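Local structure of dachshund (1L8R) at residues 3-8 against 61-66; 10-15 against 90-95; 15-20 against 34-39; 24-29 against 86-91. The protein acts as a DNA-binding transcription factor in organogenesis, seen here as its DACHbox-N domain, whose fold contains a winged-helix-like DNA-binding motif. One frame throughout, in Å; residues are numbered along the deposited sequence.

Contact 1 (3-8 against 61-66); sequences QNNECK and VCNVEQ
Gln66 reaches from the first turn of helix 64-73 to the N-terminal residues 3-8. Its chain starts beside its own backbone N (chi1 -68°) and then runs extended. This carries the amide past Asn5 to the backbone of Asn4. Gln66 CG lies 3.5 Å from Asn5 OD1, and Gln66 CD is 3.7 Å from the same oxygen. At the tip the amide splits its work. Gln66 NE2 donates to Asn4 O at 2.8 Å. The acceptor lies in the Gln66 amide plane, but the N-H meets that carbonyl from above its plane. Gln66 OE1 turns back and accepts from Asn63 N at 2.9 Å. Asn63 OD1 in turn accepts from Gln66 N, which completes a capping box at the start of the helix. The nitrogen of the Asn63 amide turns to 3-8. Asn63 ND2 donates to Asn5 OD1 at 2.8 Å, in the carbonyl plane and on a lone pair, with the two amide planes 69° apart. Glu65 adds a looser touch, Glu65 OE2 to Asn5 CB at 3.4 Å. A leucine in place of Gln66 would probably leave Asn4 O and Asn63 N without these partners and weaken the helix cap. The chemistry is mainly neutral amides. Both capping side chains use the oxygen for the capping box and the nitrogen for 3-8, so the cap and the hold on the N-terminal residues are probably coupled.

Contact 2 (10-15 against 90-95); sequences VDLRGA and DFETLY
Phe91 meets the hairpin 10-15 through its ring. Phe91 CD2 lies 4.0 Å from Leu12 CD2, and the two side chains cross at about a right angle. Arg13 CD comes to the ring edge. Glu92 is next. Its chain bends at chi2 (-53°), which brings the carboxylate back along Arg13 in the opposite sense. Glu92 OE1 forms a salt bridge with Arg13 NH1 at 3.0 Å. The hydrogen bond within it is weak, with an N-H...O angle of 133°. Glu92 OE2 lies against carbon instead, 3.5 Å from Leu12 CD1. The hairpin joins strands 8-12 and 15-22 by a type I' turn from Leu12 to Ala15, with Arg13 and Gly14 at its corner. Asp11 OD2 accepts from Gly14 N in an Asx motif. One turn after Phe91, Tyr95 offers a ring face to Arg13. The guanidinium lies nearly flat on it in a cation-pi stack, planes 25° apart. Arg13 CZ is 3.8 Å from the centroid of the Tyr95 ring, displaced slightly toward the rim. An alanine in place of Tyr95 would probably leave one face of the guanidinium without its aromatic support and let the group turn about the weak bond to Glu92. Leu38 and Leu41 also pack on the tyrosine.

Contact 3 (15-20 against 34-39); sequences AKVASF and FDLFLK
Leu36 and Phe37, at the end of helix 30-37, meet Ala15 and Val17 on strand 15-22. The contact is small and its side-chain contacts are apolar. The first group is aliphatic, and a single methyl carries it. Leu36 CD1 lies 3.6 Å from Val17 CG1 and 4.0 Å from Ala15 CB. It therefore bridges two residues spaced two apart on the strand, both with their CB directed toward the helix. Leu36 starts beside its backbone N (chi1 -71°) and then extends, which sends the methyl out to the strand. The Val17 and Leu36 side chains cross obliquely. Val17 CG1 is the branch beside the backbone N, and it does the touching. Leu36 CD1 also passes the strand backbone, 4.2 Å from Lys16 O. This is a van der Waals approach to a carbonyl.

The second group is aromatic. Phe37 touches Ala15 with the far end of its ring, Phe37 CZ to Ala15 CB at 3.7 Å. The methyl comes in obliquely. Leu36 CB lies over one face of the same ring, offset toward the rim, so the two helix residues also pack on each other.

Around this pair, Val17 also packs on Val10 and Leu12 of strand 8-12. Phe37 reaches Phe91 and Tyr95 of helix 88-99, as well as Arg13. This is helix-on-sheet packing within the winged-helix-like DACHbox-N domain. It sets the end of helix 30-37 against the hairpin of strands 8-12 and 15-22, with helix 88-99 as a further neighbour.

Contact 4 (24-29 against 86-91); sequences GCELIC and ISRKDF
Strands 25-29 and 84-87 are antiparallel neighbours in the sheet, and helix 88-99 follows strand 84-87 directly in the chain. Ile28 and Ile86 form the hydrogen-bonded pair. Ile86 N donates to Ile28 O at 3.1 Å. Ile28 N donates back to Ile86 O at 2.9 Å, although the place of that oxygen is less sure. Both side chains lie on the same face of the sheet. Leu27 CD2 covers the backbone of Ser87 at 3.5 Å from Ser87 N. Cys25 SG rests near Ser87 CB. Ser87 is the N-cap: Ser87 OG, placed between its own N and carbonyl carbon (chi1 65°), accepts from Asp90 N at 3.1 Å. Ile28 CG2 lies 3.8 Å from Arg88 CG, where the side chains cross at about a right angle. Beyond this, Glu26 OE2 sits over one face of the Arg88 guanidinium, 3.2 Å from Arg88 NH2. The attraction is between charges alone, since no N-H points at the oxygen. The directed bond of Arg88 is NH1 to Asp11 O. One water accepts weakly from Arg88 N and donates to Glu26 O. The arrangement is a strand-to-helix junction with a serine N-cap, inside the antiparallel sheet of the winged-helix-like DACHbox-N domain.

The first segments follow one another from 3-8 to 24-29, while their partners are scattered from 34-39 to 90-95. Contact 3 is nested within the loops closed by contacts 1 and 2, while contact 4 crosses contacts 1 and 3. Contacts 1 and 2 lie on opposite sides of the chain's centre, with centres about 19 Å apart. Contacts 2 and 3 are about 7 Å apart between centres. Contacts 2 and 4 share helix 88-99. Strands 8-12, 15-22 and 25-29 tie contacts 2, 3 and 4 together. Lys8 and Phe20 bring contact 1 to that sheet, so sheet and helices form one compact DACHbox-N domain, the part of the protein that carries the winged-helix-like DNA-binding motif.

Contact 1 (3-8 against 61-66)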
loop_
_atom_site.group_PDB
_atom_site.type_symbol
_atom_site.label_atom_id
_atom_site.label_comp_id
_atom_site.label_asym_id
_atom_site.label_seq_id
_atom_site.Cartn_x
_atom_site.Cartn_y
_atom_site.Cartn_z
ATOM N N GLN A 3 9.279 6.084 -15.309
ATOM C CA GLN A 3 8.983 6.837 -14.099
ATOM C C GLN A 3 8.130 6.090 -13.070
ATOM O O GLN A 3 8.202 6.393 -11.882
ATOM C CB GLN A 3 8.315 8.166 -14.476
ATOM C CG GLN A 3 8.272 9.212 -13.365
ATOM C CD GLN A 3 9.641 9.504 -12.765
ATOM O OE1 GLN A 3 10.670 9.423 -13.443
ATOM N NE2 GLN A 3 9.655 9.865 -11.484
ATOM N N ASN A 4 7.341 5.113 -13.514
ATOM C CA ASN A 4 6.495 4.359 -12.587
ATOM C C ASN A 4 7.312 3.448 -11.677
ATOM O O ASN A 4 6.788 2.911 -10.701
ATOM C CB ASN A 4 5.453 3.523 -13.343
ATOM C CG ASN A 4 6.077 2.497 -14.274
ATOM O OD1 ASN A 4 6.885 2.838 -15.140
ATOM N ND2 ASN A 4 5.701 1.231 -14.102
ATOM N N ASN A 5 8.590 3.264 -11.993
ATOM C CA ASN A 5 9.434 2.419 -11.160
ATOM C C ASN A 5 10.336 3.208 -10.224
ATOM O O ASN A 5 11.190 2.637 -9.544
ATOM C CB ASN A 5 10.258 1.478 -12.030
ATOM C CG ASN A 5 9.391 0.453 -12.716
ATOM O OD1 ASN A 5 8.545 -0.175 -12.074
ATOM N ND2 ASN A 5 9.580 0.281 -14.020
ATOM N N GLU A 6 10.149 4.523 -10.199
ATOM C CA GLU A 6 10.931 5.386 -9.326
ATOM C C GLU A 6 10.187 5.534 -8.004
ATOM O O GLU A 6 9.056 6.004 -7.965
ATOM C CB GLU A 6 11.135 6.758 -9.970
ATOM C CG GLU A 6 12.094 6.740 -11.144
ATOM C CD GLU A 6 13.475 6.255 -10.739
ATOM O OE1 GLU A 6 14.041 6.819 -9.781
ATOM O OE2 GLU A 6 13.994 5.316 -11.378
ATOM N N CYS A 7 10.830 5.115 -6.924
ATOM C CA CYS A 7 10.218 5.184 -5.606
ATOM C C CYS A 7 10.537 6.497 -4.903
ATOM O O CYS A 7 11.513 7.179 -5.229
ATOM C CB CYS A 7 10.730 4.023 -4.746
ATOM S SG CYS A 7 9.811 3.730 -3.222
ATOM N N LYS A 8 9.689 6.852 -3.947
ATOM C CA LYS A 8 9.905 8.044 -3.141
ATOM C C LYS A 8 9.088 7.903 -1.870
ATOM O O LYS A 8 8.037 7.249 -1.855
ATOM C CB LYS A 8 9.521 9.323 -3.902
ATOM C CG LYS A 8 8.041 9.596 -4.043
ATOM C CD LYS A 8 7.823 10.974 -4.669
ATOM C CE LYS A 8 6.349 11.314 -4.789
ATOM N NZ LYS A 8 6.148 12.652 -5.413
ATOM N N VAL A 61 -1.001 -3.890 -8.940
ATOM C CA VAL A 61 -0.042 -4.945 -8.646
ATOM C C VAL A 61 1.387 -4.495 -8.935
ATOM O O VAL A 61 1.695 -4.035 -10.039
ATOM C CB VAL A 61 -0.342 -6.224 -9.461
ATOM C CG1 VAL A 61 0.744 -7.289 -9.193
ATOM C CG2 VAL A 61 -1.705 -6.772 -9.068
ATOM N N CYS A 62 2.252 -4.616 -7.932
ATOM C CA CYS A 62 3.656 -4.240 -8.066
ATOM C C CYS A 62 4.379 -5.148 -9.039
ATOM O O CYS A 62 4.178 -6.364 -9.028
ATOM C CB CYS A 62 4.384 -4.352 -6.734
ATOM S SG CYS A 62 4.068 -3.008 -5.606
ATOM N N ASN A 63 5.237 -4.566 -9.866
ATOM C CA ASN A 63 6.007 -5.383 -10.791
ATOM C C ASN A 63 7.257 -5.887 -10.057
ATOM O O ASN A 63 7.533 -5.489 -8.918
ATOM C CB ASN A 63 6.369 -4.595 -12.065
ATOM C CG ASN A 63 7.127 -3.310 -11.781
ATOM O OD1 ASN A 63 8.124 -3.314 -11.071
ATOM N ND2 ASN A 63 6.664 -2.208 -12.360
ATOM N N VAL A 64 8.012 -6.771 -10.691
ATOM C CA VAL A 64 9.195 -7.324 -10.053
ATOM C C VAL A 64 10.180 -6.284 -9.512
ATOM O O VAL A 64 10.724 -6.450 -8.415
ATOM C CB VAL A 64 9.935 -8.274 -11.015
ATOM C CG1 VAL A 64 11.286 -8.665 -10.425
ATOM C CG2 VAL A 64 9.094 -9.524 -11.237
ATOM N N GLU A 65 10.413 -5.221 -10.275
ATOM C CA GLU A 65 11.344 -4.185 -9.856
ATOM C C GLU A 65 10.864 -3.449 -8.610
ATOM O O GLU A 65 11.655 -3.194 -7.701
ATOM C CB GLU A 65 11.566 -3.179 -10.985
ATOM C CG GLU A 65 12.699 -2.218 -10.708
ATOM C CD GLU A 65 12.875 -1.188 -11.804
ATOM O OE1 GLU A 65 12.608 -1.520 -12.976
ATOM O OE2 GLU A 65 13.295 -0.055 -11.489
ATOM N N GLN A 66 9.575 -3.125 -8.573
ATOM C CA GLN A 66 8.987 -2.407 -7.439
ATOM C C GLN A 66 9.026 -3.269 -6.182
ATOM O O GLN A 66 9.306 -2.778 -5.087
ATOM C CB GLN A 66 7.548 -2.001 -7.758
ATOM C CG GLN A 66 7.452 -0.921 -8.854
ATOM C CD GLN A 66 6.051 -0.750 -9.386
ATOM O OE1 GLN A 66 5.225 -1.670 -9.314
ATOM N NE2 GLN A 66 5.770 0.420 -9.953
#

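Contact 2 (10-15 against 90-95)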
loop_
_atom_site.group_PDB
_atom_site.type_symbol
_atom_site.label_atom_id
_atom_site.label_comp_id
_atom_site.label_asym_id
_atom_site.label_seq_id
_atom_site.Cartn_x
_atom_site.Cartn_y
_atom_site.Cartn_z
ATOM N N VAL A 10 6.719 9.345 1.011
ATOM C CA VAL A 10 5.701 10.379 1.118
ATOM C C VAL A 10 5.041 10.280 2.483
ATOM O O VAL A 10 5.153 9.261 3.160
ATOM C CB VAL A 10 4.626 10.224 0.021
ATOM C CG1 VAL A 10 5.272 10.336 -1.352
ATOM C CG2 VAL A 10 3.911 8.890 0.172
ATOM N N ASP A 11 4.347 11.336 2.888
ATOM C CA ASP A 11 3.706 11.328 4.191
ATOM C C ASP A 11 2.328 10.693 4.152
ATOM O O ASP A 11 1.545 10.922 3.229
ATOM C CB ASP A 11 3.585 12.753 4.742
ATOM C CG ASP A 11 3.162 12.778 6.206
ATOM O OD1 ASP A 11 4.018 12.509 7.078
ATOM O OD2 ASP A 11 1.974 13.055 6.485
ATOM N N LEU A 12 2.050 9.873 5.155
ATOM C CA LEU A 12 0.759 9.225 5.289
ATOM C C LEU A 12 0.415 9.250 6.762
ATOM O O LEU A 12 1.033 8.549 7.566
ATOM C CB LEU A 12 0.801 7.776 4.794
ATOM C CG LEU A 12 -0.550 7.055 4.902
ATOM C CD1 LEU A 12 -1.611 7.852 4.151
ATOM C CD2 LEU A 12 -0.445 5.647 4.334
ATOM N N ARG A 13 -0.561 10.078 7.119
ATOM C CA ARG A 13 -0.991 10.188 8.504
ATOM C C ARG A 13 0.198 10.417 9.444
ATOM O O ARG A 13 0.292 9.802 10.502
ATOM C CB ARG A 13 -1.748 8.919 8.911
ATOM C CG ARG A 13 -2.916 8.564 7.996
ATOM C CD ARG A 13 -3.584 7.255 8.425
ATOM N NE ARG A 13 -4.231 7.354 9.732
ATOM C CZ ARG A 13 -5.429 7.893 9.944
ATOM N NH1 ARG A 13 -6.134 8.386 8.935
ATOM N NH2 ARG A 13 -5.926 7.942 11.173
ATOM N N GLY A 14 1.115 11.289 9.038
ATOM C CA GLY A 14 2.264 11.598 9.874
ATOM C C GLY A 14 3.448 10.656 9.776
ATOM O O GLY A 14 4.476 10.873 10.417
ATOM N N ALA A 15 3.318 9.605 8.976
ATOM C CA ALA A 15 4.405 8.654 8.820
ATOM C C ALA A 15 4.940 8.699 7.397
ATOM O O ALA A 15 4.314 9.271 6.501
ATOM C CB ALA A 15 3.926 7.249 9.155
ATOM N N ASP A 90 -7.676 6.225 -1.338
ATOM C CA ASP A 90 -8.278 4.905 -1.218
ATOM C C ASP A 90 -7.873 4.249 0.095
ATOM O O ASP A 90 -8.646 3.483 0.686
ATOM C CB ASP A 90 -7.887 4.016 -2.406
ATOM C CG ASP A 90 -8.711 4.313 -3.655
ATOM O OD1 ASP A 90 -9.756 4.987 -3.538
ATOM O OD2 ASP A 90 -8.327 3.861 -4.753
ATOM N N PHE A 91 -6.668 4.541 0.570
ATOM C CA PHE A 91 -6.259 3.950 1.827
ATOM C C PHE A 91 -7.121 4.550 2.935
ATOM O O PHE A 91 -7.554 3.846 3.836
ATOM C CB PHE A 91 -4.797 4.228 2.150
ATOM C CG PHE A 91 -4.355 3.604 3.438
ATOM C CD1 PHE A 91 -4.141 2.233 3.522
ATOM C CD2 PHE A 91 -4.227 4.371 4.590
ATOM C CE1 PHE A 91 -3.815 1.627 4.732
ATOM C CE2 PHE A 91 -3.903 3.778 5.804
ATOM C CZ PHE A 91 -3.694 2.404 5.878
ATOM N N GLU A 92 -7.367 5.856 2.861
ATOM C CA GLU A 92 -8.177 6.503 3.888
ATOM C C GLU A 92 -9.592 5.932 3.870
ATOM O O GLU A 92 -10.195 5.726 4.920
ATOM C CB GLU A 92 -8.206 8.024 3.691
ATOM C CG GLU A 92 -6.839 8.710 3.795
ATOM C CD GLU A 92 -6.072 8.384 5.079
ATOM O OE1 GLU A 92 -6.653 7.797 6.016
ATOM O OE2 GLU A 92 -4.871 8.727 5.153
ATOM N N THR A 93 -10.118 5.670 2.677
ATOM C CA THR A 93 -11.447 5.086 2.550
ATOM C C THR A 93 -11.408 3.723 3.239
ATOM O O THR A 93 -12.321 3.359 3.978
ATOM C CB THR A 93 -11.843 4.895 1.070
ATOM O OG1 THR A 93 -11.931 6.175 0.428
ATOM C CG2 THR A 93 -13.188 4.191 0.958
ATOM N N LEU A 94 -10.342 2.969 2.984
ATOM C CA LEU A 94 -10.176 1.662 3.606
ATOM C C LEU A 94 -10.055 1.833 5.118
ATOM O O LEU A 94 -10.705 1.131 5.890
ATOM C CB LEU A 94 -8.917 0.974 3.072
ATOM C CG LEU A 94 -8.458 -0.244 3.872
ATOM C CD1 LEU A 94 -9.481 -1.369 3.712
ATOM C CD2 LEU A 94 -7.086 -0.684 3.400
ATOM N N TYR A 95 -9.223 2.780 5.534
ATOM C CA TYR A 95 -9.017 3.031 6.949
ATOM C C TYR A 95 -10.328 3.397 7.639
ATOM O O TYR A 95 -10.637 2.878 8.710
ATOM C CB TYR A 95 -7.974 4.137 7.141
ATOM C CG TYR A 95 -7.658 4.413 8.593
ATOM C CD1 TYR A 95 -8.448 5.281 9.344
ATOM C CD2 TYR A 95 -6.596 3.769 9.232
ATOM C CE1 TYR A 95 -8.190 5.500 10.692
ATOM C CE2 TYR A 95 -6.329 3.981 10.580
ATOM C CZ TYR A 95 -7.134 4.849 11.304
ATOM O OH TYR A 95 -6.884 5.060 12.639
#

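Contact 3 (15-20 against 34-39)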
loop_
_atom_site.group_PDB
_atom_site.type_symbol
_atom_site.label_atom_id
_atom_site.label_comp_id
_atom_site.label_asym_id
_atom_site.label_seq_id
_atom_site.Cartn_x
_atom_site.Cartn_y
_atom_site.Cartn_z
ATOM N N ALA A 15 3.318 9.605 8.976
ATOM C CA ALA A 15 4.405 8.654 8.820
ATOM C C ALA A 15 4.940 8.699 7.397
ATOM O O ALA A 15 4.314 9.271 6.501
ATOM C CB ALA A 15 3.926 7.249 9.155
ATOM N N LYS A 16 6.112 8.108 7.205
ATOM C CA LYS A 16 6.737 8.049 5.893
ATOM C C LYS A 16 6.478 6.666 5.307
ATOM O O LYS A 16 6.681 5.654 5.979
ATOM C CB LYS A 16 8.244 8.289 6.016
ATOM C CG LYS A 16 8.630 9.752 6.178
ATOM C CD LYS A 16 8.524 10.490 4.853
ATOM C CE LYS A 16 8.790 11.981 5.010
ATOM N NZ LYS A 16 7.710 12.660 5.778
ATOM N N VAL A 17 6.016 6.628 4.062
ATOM C CA VAL A 17 5.748 5.365 3.386
ATOM C C VAL A 17 6.265 5.425 1.953
ATOM O O VAL A 17 6.394 6.504 1.364
ATOM C CB VAL A 17 4.236 5.034 3.362
ATOM C CG1 VAL A 17 3.708 4.901 4.794
ATOM C CG2 VAL A 17 3.471 6.103 2.600
ATOM N N ALA A 18 6.563 4.256 1.401
ATOM C CA ALA A 18 7.064 4.155 0.040
ATOM C C ALA A 18 5.929 4.342 -0.955
ATOM O O ALA A 18 4.791 3.928 -0.717
ATOM C CB ALA A 18 7.739 2.812 -0.166
ATOM N N SER A 19 6.250 4.960 -2.079
ATOM C CA SER A 19 5.256 5.247 -3.095
ATOM C C SER A 19 5.830 5.138 -4.499
ATOM O O SER A 19 7.037 5.279 -4.696
ATOM C CB SER A 19 4.723 6.672 -2.889
ATOM O OG SER A 19 4.015 7.142 -4.023
ATOM N N PHE A 20 4.946 4.877 -5.458
ATOM C CA PHE A 20 5.292 4.832 -6.880
ATOM C C PHE A 20 4.134 5.533 -7.568
ATOM O O PHE A 20 2.985 5.400 -7.146
ATOM C CB PHE A 20 5.376 3.400 -7.429
ATOM C CG PHE A 20 6.573 2.638 -6.962
ATOM C CD1 PHE A 20 7.844 2.915 -7.457
ATOM C CD2 PHE A 20 6.437 1.665 -5.982
ATOM C CE1 PHE A 20 8.965 2.236 -6.982
ATOM C CE2 PHE A 20 7.548 0.977 -5.491
ATOM C CZ PHE A 20 8.818 1.258 -5.985
ATOM N N PHE A 34 -0.605 -0.734 6.076
ATOM C CA PHE A 34 -1.350 -1.646 6.933
ATOM C C PHE A 34 -0.606 -1.844 8.257
ATOM O O PHE A 34 -1.185 -1.667 9.330
ATOM C CB PHE A 34 -1.524 -2.997 6.234
ATOM C CG PHE A 34 -2.032 -4.089 7.136
ATOM C CD1 PHE A 34 -3.364 -4.126 7.526
ATOM C CD2 PHE A 34 -1.168 -5.071 7.607
ATOM C CE1 PHE A 34 -3.832 -5.131 8.375
ATOM C CE2 PHE A 34 -1.626 -6.077 8.455
ATOM C CZ PHE A 34 -2.960 -6.106 8.838
ATOM N N ASP A 35 0.678 -2.190 8.181
ATOM C CA ASP A 35 1.473 -2.424 9.388
ATOM C C ASP A 35 1.546 -1.200 10.287
ATOM O O ASP A 35 1.629 -1.324 11.509
ATOM C CB ASP A 35 2.910 -2.836 9.046
ATOM C CG ASP A 35 2.977 -4.099 8.225
ATOM O OD1 ASP A 35 2.105 -4.980 8.397
ATOM O OD2 ASP A 35 3.921 -4.213 7.418
ATOM N N LEU A 36 1.523 -0.021 9.678
ATOM C CA LEU A 36 1.615 1.223 10.433
ATOM C C LEU A 36 0.325 1.692 11.083
ATOM O O LEU A 36 0.352 2.250 12.185
ATOM C CB LEU A 36 2.133 2.349 9.534
ATOM C CG LEU A 36 3.596 2.328 9.089
ATOM C CD1 LEU A 36 3.812 3.388 8.018
ATOM C CD2 LEU A 36 4.506 2.577 10.289
ATOM N N PHE A 37 -0.807 1.460 10.425
ATOM C CA PHE A 37 -2.071 1.957 10.953
ATOM C C PHE A 37 -3.223 0.994 11.224
ATOM O O PHE A 37 -4.176 1.362 11.913
ATOM C CB PHE A 37 -2.565 3.075 10.034
ATOM C CG PHE A 37 -1.552 4.156 9.806
ATOM C CD1 PHE A 37 -1.173 5.002 10.844
ATOM C CD2 PHE A 37 -0.956 4.315 8.559
ATOM C CE1 PHE A 37 -0.212 5.993 10.644
ATOM C CE2 PHE A 37 0.007 5.302 8.348
ATOM C CZ PHE A 37 0.379 6.143 9.394
ATOM N N LEU A 38 -3.160 -0.223 10.698
ATOM C CA LEU A 38 -4.248 -1.174 10.900
ATOM C C LEU A 38 -3.791 -2.512 11.466
ATOM O O LEU A 38 -4.560 -3.468 11.503
ATOM C CB LEU A 38 -4.983 -1.407 9.578
ATOM C CG LEU A 38 -5.672 -0.201 8.926
ATOM C CD1 LEU A 38 -6.142 -0.577 7.528
ATOM C CD2 LEU A 38 -6.844 0.257 9.785
ATOM N N LYS A 39 -2.541 -2.568 11.912
ATOM C CA LYS A 39 -1.963 -3.788 12.472
ATOM C C LYS A 39 -2.900 -4.513 13.439
ATOM O O LYS A 39 -3.058 -5.732 13.367
ATOM C CB LYS A 39 -0.643 -3.461 13.170
#

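Contact 4 (24-29 against 86-91)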
loop_
_atom_site.group_PDB
_atom_site.type_symbol
_atom_site.label_atom_id
_atom_site.label_comp_id
_atom_site.label_asym_id
_atom_site.label_seq_id
_atom_site.Cartn_x
_atom_site.Cartn_y
_atom_site.Cartn_z
ATOM N N GLY A 24 -0.348 7.985 -13.738
ATOM C CA GLY A 24 -0.654 9.331 -13.281
ATOM C C GLY A 24 -1.197 9.488 -11.874
ATOM O O GLY A 24 -1.669 10.565 -11.508
ATOM N N CYS A 25 -1.129 8.435 -11.068
ATOM C CA CYS A 25 -1.639 8.527 -9.708
ATOM C C CYS A 25 -0.585 8.085 -8.703
ATOM O O CYS A 25 0.078 7.073 -8.894
ATOM C CB CYS A 25 -2.886 7.659 -9.553
ATOM S SG CYS A 25 -3.771 7.939 -8.008
ATOM N N GLU A 26 -0.429 8.856 -7.634
ATOM C CA GLU A 26 0.539 8.531 -6.605
ATOM C C GLU A 26 -0.040 7.413 -5.744
ATOM O O GLU A 26 -1.093 7.572 -5.126
ATOM C CB GLU A 26 0.829 9.760 -5.744
ATOM C CG GLU A 26 1.965 9.568 -4.766
ATOM C CD GLU A 26 2.347 10.857 -4.073
ATOM O OE1 GLU A 26 2.872 11.766 -4.754
ATOM O OE2 GLU A 26 2.119 10.960 -2.851
ATOM N N LEU A 27 0.655 6.286 -5.703
ATOM C CA LEU A 27 0.188 5.152 -4.923
ATOM C C LEU A 27 1.187 4.815 -3.836
ATOM O O LEU A 27 2.387 5.023 -4.002
ATOM C CB LEU A 27 0.011 3.941 -5.833
ATOM C CG LEU A 27 -0.800 4.162 -7.106
ATOM C CD1 LEU A 27 -0.798 2.868 -7.913
ATOM C CD2 LEU A 27 -2.220 4.594 -6.772
ATOM N N ILE A 28 0.695 4.305 -2.714
ATOM C CA ILE A 28 1.598 3.932 -1.646
ATOM C C ILE A 28 1.542 2.432 -1.385
ATOM O O ILE A 28 0.602 1.732 -1.803
ATOM C CB ILE A 28 1.323 4.735 -0.334
ATOM C CG1 ILE A 28 -0.101 4.499 0.167
ATOM C CG2 ILE A 28 1.526 6.229 -0.606
ATOM C CD1 ILE A 28 -1.145 5.249 -0.601
ATOM N N CYS A 29 2.574 1.944 -0.712
ATOM C CA CYS A 29 2.703 0.531 -0.387
ATOM C C CYS A 29 1.634 0.108 0.623
ATOM O O CYS A 29 1.669 0.516 1.783
ATOM C CB CYS A 29 4.098 0.282 0.162
ATOM S SG CYS A 29 4.369 -1.383 0.716
ATOM N N ILE A 86 -2.041 1.233 -3.410
ATOM C CA ILE A 86 -3.315 1.933 -3.562
ATOM C C ILE A 86 -3.100 3.410 -3.253
ATOM O O ILE A 86 -2.139 3.768 -2.584
ATOM C CB ILE A 86 -4.459 1.365 -2.666
ATOM C CG1 ILE A 86 -4.094 1.446 -1.187
ATOM C CG2 ILE A 86 -4.803 -0.060 -3.109
ATOM C CD1 ILE A 86 -5.298 1.176 -0.275
ATOM N N SER A 87 -3.975 4.268 -3.769
ATOM C CA SER A 87 -3.836 5.704 -3.540
ATOM C C SER A 87 -4.057 6.067 -2.076
ATOM O O SER A 87 -4.697 5.327 -1.329
ATOM C CB SER A 87 -4.822 6.476 -4.427
ATOM O OG SER A 87 -6.169 6.208 -4.067
ATOM N N ARG A 88 -3.523 7.208 -1.652
ATOM C CA ARG A 88 -3.703 7.612 -0.266
ATOM C C ARG A 88 -5.179 7.835 0.039
ATOM O O ARG A 88 -5.635 7.539 1.141
ATOM C CB ARG A 88 -2.878 8.864 0.048
ATOM C CG ARG A 88 -1.408 8.543 0.310
ATOM C CD ARG A 88 -0.610 9.744 0.789
ATOM N NE ARG A 88 -0.579 10.810 -0.208
ATOM C CZ ARG A 88 0.243 11.852 -0.158
ATOM N NH1 ARG A 88 1.107 11.974 0.841
ATOM N NH2 ARG A 88 0.201 12.773 -1.111
ATOM N N LYS A 89 -5.928 8.331 -0.943
ATOM C CA LYS A 89 -7.358 8.565 -0.758
ATOM C C LYS A 89 -8.070 7.228 -0.557
ATOM O O LYS A 89 -8.964 7.109 0.281
ATOM C CB LYS A 89 -7.960 9.278 -1.971
ATOM C CG LYS A 89 -9.368 9.806 -1.720
ATOM C CD LYS A 89 -9.990 10.416 -2.972
ATOM C CE LYS A 89 -10.633 9.354 -3.852
ATOM N NZ LYS A 89 -11.819 8.748 -3.178
ATOM N N ASP A 90 -7.676 6.225 -1.338
ATOM C CA ASP A 90 -8.278 4.905 -1.218
ATOM C C ASP A 90 -7.873 4.249 0.095
ATOM O O ASP A 90 -8.646 3.483 0.686
ATOM C CB ASP A 90 -7.887 4.016 -2.406
ATOM C CG ASP A 90 -8.711 4.313 -3.655
ATOM O OD1 ASP A 90 -9.756 4.987 -3.538
ATOM O OD2 ASP A 90 -8.327 3.861 -4.753
ATOM N N PHE A 91 -6.668 4.541 0.570
ATOM C CA PHE A 91 -6.259 3.950 1.827
ATOM C C PHE A 91 -7.121 4.550 2.935
ATOM O O PHE A 91 -7.554 3.846 3.836
ATOM C CB PHE A 91 -4.797 4.228 2.150
ATOM C CG PHE A 91 -4.355 3.604 3.438
ATOM C CD1 PHE A 91 -4.141 2.233 3.522
ATOM C CD2 PHE A 91 -4.227 4.371 4.590
ATOM C CE1 PHE A 91 -3.815 1.627 4.732
ATOM C CE2 PHE A 91 -3.903 3.778 5.804
ATOM C CZ PHE A 91 -3.694 2.404 5.878
HETATM O O HOH W 1 -2.794 9.468 -4.191
#